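Local coordinates for protein succinyl-CoA ligase (ADP-forming) subunit alpha (Methanosaeta concilii, PDB 6HXI) that belongs to the succinyl-CoA synthetase-like and citrate synthase-like families and binds coenzyme A, within an assembly of eight protein chains, at residues K165-G170 against E332-P337; L29-V34 against G142-G147. All blocks are in the same frame, centred on the assembly; numbering follows the deposited sequence.

Contact 1 (K165-G170 against E332-P337)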
# COMPACT_ATOMS: atom_id res chain seq x y z
N LYS B 165 -48.26 -25.47 19.82
CA LYS B 165 -49.27 -25.04 18.85
C LYS B 165 -49.66 -23.55 18.99
O LYS B 165 -50.84 -23.18 18.93
CB LYS B 165 -50.52 -25.97 18.89
CG LYS B 165 -50.24 -27.44 18.57
CD LYS B 165 -51.54 -28.27 18.49
CE LYS B 165 -51.95 -28.85 19.82
NZ LYS B 165 -53.27 -29.54 19.74
N LEU B 166 -48.66 -22.71 19.17
CA LEU B 166 -48.81 -21.27 19.35
C LEU B 166 -48.93 -20.46 18.05
O LEU B 166 -49.14 -19.26 18.11
CB LEU B 166 -47.66 -20.72 20.24
CG LEU B 166 -47.66 -21.24 21.70
CD1 LEU B 166 -46.36 -20.92 22.38
CD2 LEU B 166 -48.86 -20.70 22.50
N TYR B 167 -48.82 -21.12 16.89
CA TYR B 167 -48.95 -20.52 15.56
C TYR B 167 -50.45 -20.33 15.17
O TYR B 167 -50.73 -19.69 14.15
CB TYR B 167 -48.19 -21.34 14.49
CG TYR B 167 -48.48 -22.82 14.56
CD1 TYR B 167 -49.59 -23.37 13.92
CD2 TYR B 167 -47.68 -23.67 15.31
CE1 TYR B 167 -49.89 -24.72 14.02
CE2 TYR B 167 -47.96 -25.03 15.42
CZ TYR B 167 -49.08 -25.55 14.78
OH TYR B 167 -49.34 -26.89 14.85
N ARG B 168 -51.39 -20.87 15.99
CA ARG B 168 -52.85 -20.78 15.86
C ARG B 168 -53.51 -20.43 17.21
O ARG B 168 -53.17 -21.05 18.24
CB ARG B 168 -53.47 -22.11 15.35
CG ARG B 168 -52.90 -23.36 16.04
CD ARG B 168 -53.99 -24.33 16.30
NE ARG B 168 -53.77 -25.16 17.48
CZ ARG B 168 -54.06 -24.78 18.72
NH1 ARG B 168 -54.48 -23.54 18.96
NH2 ARG B 168 -53.86 -25.61 19.73
N PRO B 169 -54.53 -19.53 17.24
CA PRO B 169 -55.20 -19.22 18.52
C PRO B 169 -56.15 -20.30 19.04
O PRO B 169 -56.73 -21.06 18.27
CB PRO B 169 -55.97 -17.93 18.22
CG PRO B 169 -56.26 -17.99 16.77
CD PRO B 169 -55.07 -18.70 16.14
N GLY B 170 -56.31 -20.31 20.36
CA GLY B 170 -57.27 -21.14 21.08
C GLY B 170 -58.30 -20.24 21.73
O GLY B 170 -58.50 -19.11 21.27
N GLU B 332 -52.04 -26.47 9.02
CA GLU B 332 -50.77 -27.02 8.55
C GLU B 332 -49.62 -26.70 9.51
O GLU B 332 -49.49 -25.55 9.95
CB GLU B 332 -50.45 -26.55 7.12
CG GLU B 332 -51.43 -27.05 6.06
CD GLU B 332 -51.48 -28.55 5.81
OE1 GLU B 332 -50.44 -29.12 5.43
OE2 GLU B 332 -52.58 -29.14 5.97
N VAL B 333 -48.84 -27.74 9.90
CA VAL B 333 -47.70 -27.60 10.81
C VAL B 333 -46.56 -26.84 10.08
O VAL B 333 -46.05 -27.32 9.06
CB VAL B 333 -47.26 -28.94 11.46
CG1 VAL B 333 -45.99 -28.77 12.30
CG2 VAL B 333 -48.37 -29.54 12.31
N PRO B 334 -46.20 -25.62 10.56
CA PRO B 334 -45.17 -24.84 9.87
C PRO B 334 -43.73 -25.37 10.04
O PRO B 334 -43.47 -26.20 10.92
CB PRO B 334 -45.35 -23.42 10.43
CG PRO B 334 -46.56 -23.49 11.35
CD PRO B 334 -46.73 -24.90 11.73
N ARG B 335 -42.80 -24.90 9.16
CA ARG B 335 -41.42 -25.39 9.18
C ARG B 335 -40.38 -24.34 8.80
O ARG B 335 -40.50 -23.68 7.75
CB ARG B 335 -41.30 -26.63 8.29
CG ARG B 335 -40.12 -27.54 8.61
CD ARG B 335 -40.41 -28.99 8.22
NE ARG B 335 -40.48 -29.21 6.77
CZ ARG B 335 -41.60 -29.47 6.10
NH1 ARG B 335 -42.77 -29.54 6.74
NH2 ARG B 335 -41.57 -29.66 4.79
N ILE B 336 -39.36 -24.19 9.65
CA ILE B 336 -38.22 -23.28 9.46
C ILE B 336 -36.94 -24.14 9.55
O ILE B 336 -36.82 -24.96 10.47
CB ILE B 336 -38.21 -22.07 10.46
CG1 ILE B 336 -39.28 -21.02 10.11
CG2 ILE B 336 -36.81 -21.39 10.55
CD1 ILE B 336 -39.23 -19.66 10.93
N PRO B 337 -35.97 -23.97 8.64
CA PRO B 337 -34.72 -24.76 8.74
C PRO B 337 -33.94 -24.41 10.00
O PRO B 337 -34.09 -23.31 10.55
CB PRO B 337 -33.93 -24.37 7.50
CG PRO B 337 -34.86 -23.66 6.61
CD PRO B 337 -35.92 -23.05 7.48

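Contact 2 (L29-V34 against G142-G147)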
# COMPACT_ATOMS: atom_id res chain seq x y z
N LEU B 29 -39.49 -12.31 14.18
CA LEU B 29 -39.64 -12.53 12.74
C LEU B 29 -39.97 -13.98 12.42
O LEU B 29 -40.81 -14.24 11.55
CB LEU B 29 -38.37 -12.10 11.99
CG LEU B 29 -38.08 -10.61 12.02
CD1 LEU B 29 -36.67 -10.33 11.50
CD2 LEU B 29 -39.11 -9.84 11.22
N ASP B 30 -39.35 -14.92 13.15
CA ASP B 30 -39.57 -16.35 12.96
C ASP B 30 -41.03 -16.72 13.27
O ASP B 30 -41.62 -17.53 12.56
CB ASP B 30 -38.59 -17.17 13.82
CG ASP B 30 -37.21 -17.37 13.22
OD1 ASP B 30 -37.00 -16.95 12.06
OD2 ASP B 30 -36.36 -18.01 13.88
N PHE B 31 -41.60 -16.11 14.31
CA PHE B 31 -42.99 -16.32 14.72
C PHE B 31 -43.94 -15.77 13.65
O PHE B 31 -44.86 -16.46 13.25
CB PHE B 31 -43.27 -15.66 16.08
CG PHE B 31 -44.63 -15.98 16.65
CD1 PHE B 31 -44.97 -17.29 16.99
CD2 PHE B 31 -45.57 -14.98 16.84
CE1 PHE B 31 -46.23 -17.59 17.54
CE2 PHE B 31 -46.84 -15.28 17.38
CZ PHE B 31 -47.15 -16.58 17.73
N ASP B 32 -43.66 -14.57 13.14
CA ASP B 32 -44.44 -13.94 12.08
C ASP B 32 -44.46 -14.85 10.86
O ASP B 32 -45.52 -15.09 10.30
CB ASP B 32 -43.85 -12.56 11.72
CG ASP B 32 -43.71 -11.58 12.86
OD1 ASP B 32 -44.51 -11.67 13.83
OD2 ASP B 32 -42.82 -10.71 12.79
N TYR B 33 -43.29 -15.41 10.49
CA TYR B 33 -43.18 -16.34 9.38
C TYR B 33 -44.07 -17.63 9.56
O TYR B 33 -44.86 -17.93 8.67
CB TYR B 33 -41.71 -16.70 9.12
CG TYR B 33 -41.54 -17.57 7.90
CD1 TYR B 33 -41.58 -17.02 6.62
CD2 TYR B 33 -41.37 -18.94 8.02
CE1 TYR B 33 -41.47 -17.83 5.49
CE2 TYR B 33 -41.25 -19.76 6.90
CZ TYR B 33 -41.31 -19.20 5.63
OH TYR B 33 -41.18 -20.00 4.53
N VAL B 34 -43.93 -18.35 10.71
CA VAL B 34 -44.68 -19.58 10.99
C VAL B 34 -46.19 -19.33 11.16
O VAL B 34 -46.97 -20.24 10.97
CB VAL B 34 -44.11 -20.44 12.15
CG1 VAL B 34 -42.72 -20.99 11.83
CG2 VAL B 34 -44.12 -19.70 13.49
N GLY B 142 -42.71 -10.62 28.38
CA GLY B 142 -43.76 -9.93 27.66
C GLY B 142 -45.06 -10.72 27.66
O GLY B 142 -45.77 -10.77 28.66
N GLY B 143 -45.35 -11.32 26.52
CA GLY B 143 -46.58 -12.04 26.26
C GLY B 143 -46.76 -12.22 24.77
O GLY B 143 -45.85 -11.91 23.98
N MET B 144 -47.91 -12.75 24.37
CA MET B 144 -48.19 -13.00 22.96
C MET B 144 -49.65 -13.27 22.67
O MET B 144 -50.37 -13.69 23.56
CB MET B 144 -47.31 -14.14 22.39
CG MET B 144 -47.49 -15.51 23.01
SD MET B 144 -47.31 -16.86 21.78
CE MET B 144 -45.66 -16.59 21.16
N THR B 145 -50.06 -13.01 21.43
CA THR B 145 -51.36 -13.36 20.86
C THR B 145 -50.99 -14.49 19.90
O THR B 145 -50.22 -14.27 18.96
CB THR B 145 -52.05 -12.17 20.14
OG1 THR B 145 -52.22 -11.08 21.05
CG2 THR B 145 -53.42 -12.56 19.57
N ALA B 146 -51.47 -15.71 20.17
CA ALA B 146 -51.20 -16.88 19.36
C ALA B 146 -51.63 -16.68 17.91
O ALA B 146 -52.72 -16.19 17.65
CB ALA B 146 -51.86 -18.09 19.96
N GLY B 147 -50.73 -16.97 17.00
CA GLY B 147 -50.94 -16.79 15.57
C GLY B 147 -50.92 -15.36 15.08
O GLY B 147 -51.20 -15.14 13.90

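Contact 1 (K165-G170 against E332-P337)
Tyr-167 lays one face of its ring against the ring of Pro-334. Two loops meet here. Loop 165-170 follows helix 158-163, and loop 332-337 runs up to strand 338-339. Lys-165, with positive phi, is the C-prime residue of the Schellman motif that ends the helix before it. A type I beta turn from Lys-165 to Arg-168 follows and carries the tyrosine.

The side chain of Tyr-167 can be followed outward. Its CB lies 4.1 Å from Pro-334 CG. The next atom, Tyr-167 CG, comes to 3.8 Å from the same Pro-334 CG. Beyond it the ring continues across the proline, and Pro-334 CD sits over its face, 3.6 Å from the ring centroid and only 1° off the ring normal. This is a CH-pi contact centred on the face. Tyr-167 CE1 also lies 4.2 Å from Glu-332 O, which approaches obliquely. At the tip, Tyr-167 OH meets Val-333 CG2 at 3.8 Å. The tyrosine CG stands between its backbone N and carbonyl carbon (chi1 49°). This folds the ring back over its own turn, with Lys-165 C near the opposite face, toward the rim.

Nearby, Lys-165 NZ and Arg-168 NE both form salt bridges with Glu-330, just ahead of 332-337.

No hydrogen bond joins the two segments. Their direct contact therefore rests on apolar packing, chiefly the CH-pi contact, which is weak and largely dispersive.

Contact 2 (L29-V34 against G142-G147)
The C-terminal end of helix 22-34 packs against strand 143-145, an inner strand of a mixed sheet. Phe-31 and Met-144 make the contact, a Met-aromatic pair between helix and sheet. The helix is regular here, with Tyr-33 N hydrogen-bonded to Leu-29 O at 2.9 Å. Strand 143-145 is antiparallel to both its neighbours, 149-150 and 196-201. The chain then turns at Gly-147, which has positive phi.

Phe-31 points from the helix toward the strand, its CG anti to the backbone N (chi1 -173°). Met-144 reaches back with a chain bent at chi2 and chi3. Its methyl CE lies over one ring face, 4.0 Å from the Phe-31 centroid and 22° off the normal. The sulfur is oblique, with Met-144 SD 4.8 Å from that centroid. Ile-161 of helix 158-163 and Arg-150 also touch Phe-31.

Thr-145 turns its hydroxyl elsewhere, to Glu-198 and Phe-9 O. Its carbonyl stays near the phenylalanine: Thr-145 O lies in the ring plane at the edge, 3.9 Å from Phe-31 CE2. Gly-147 N approaches Phe-31 CZ obliquely, at 3.7 Å.

How the contacts relate
Contact 2 is buried, whereas contact 1 is only partly so and has exposed residues in 332-337. Their centres are 9 Å apart. Both use one aromatic face to receive an aliphatic C-H group. In both, polar side chains find partners outside the segments, Glu-330 for contact 1 and Glu-198 for contact 2. Contact 2 adds sulfur and joins a helix to a sheet; contact 1 joins two loops. Helix 158-163 links them, since it packs on 29-34 and leads into 165-170. They also touch directly. Leu-166 O probably accepts a hydrogen bond from Gly-147 N at 3.0 Å, and the same Leu-166 O packs against Phe-31 CZ. Pro-334 CG lies against Val-34 O at the helix end.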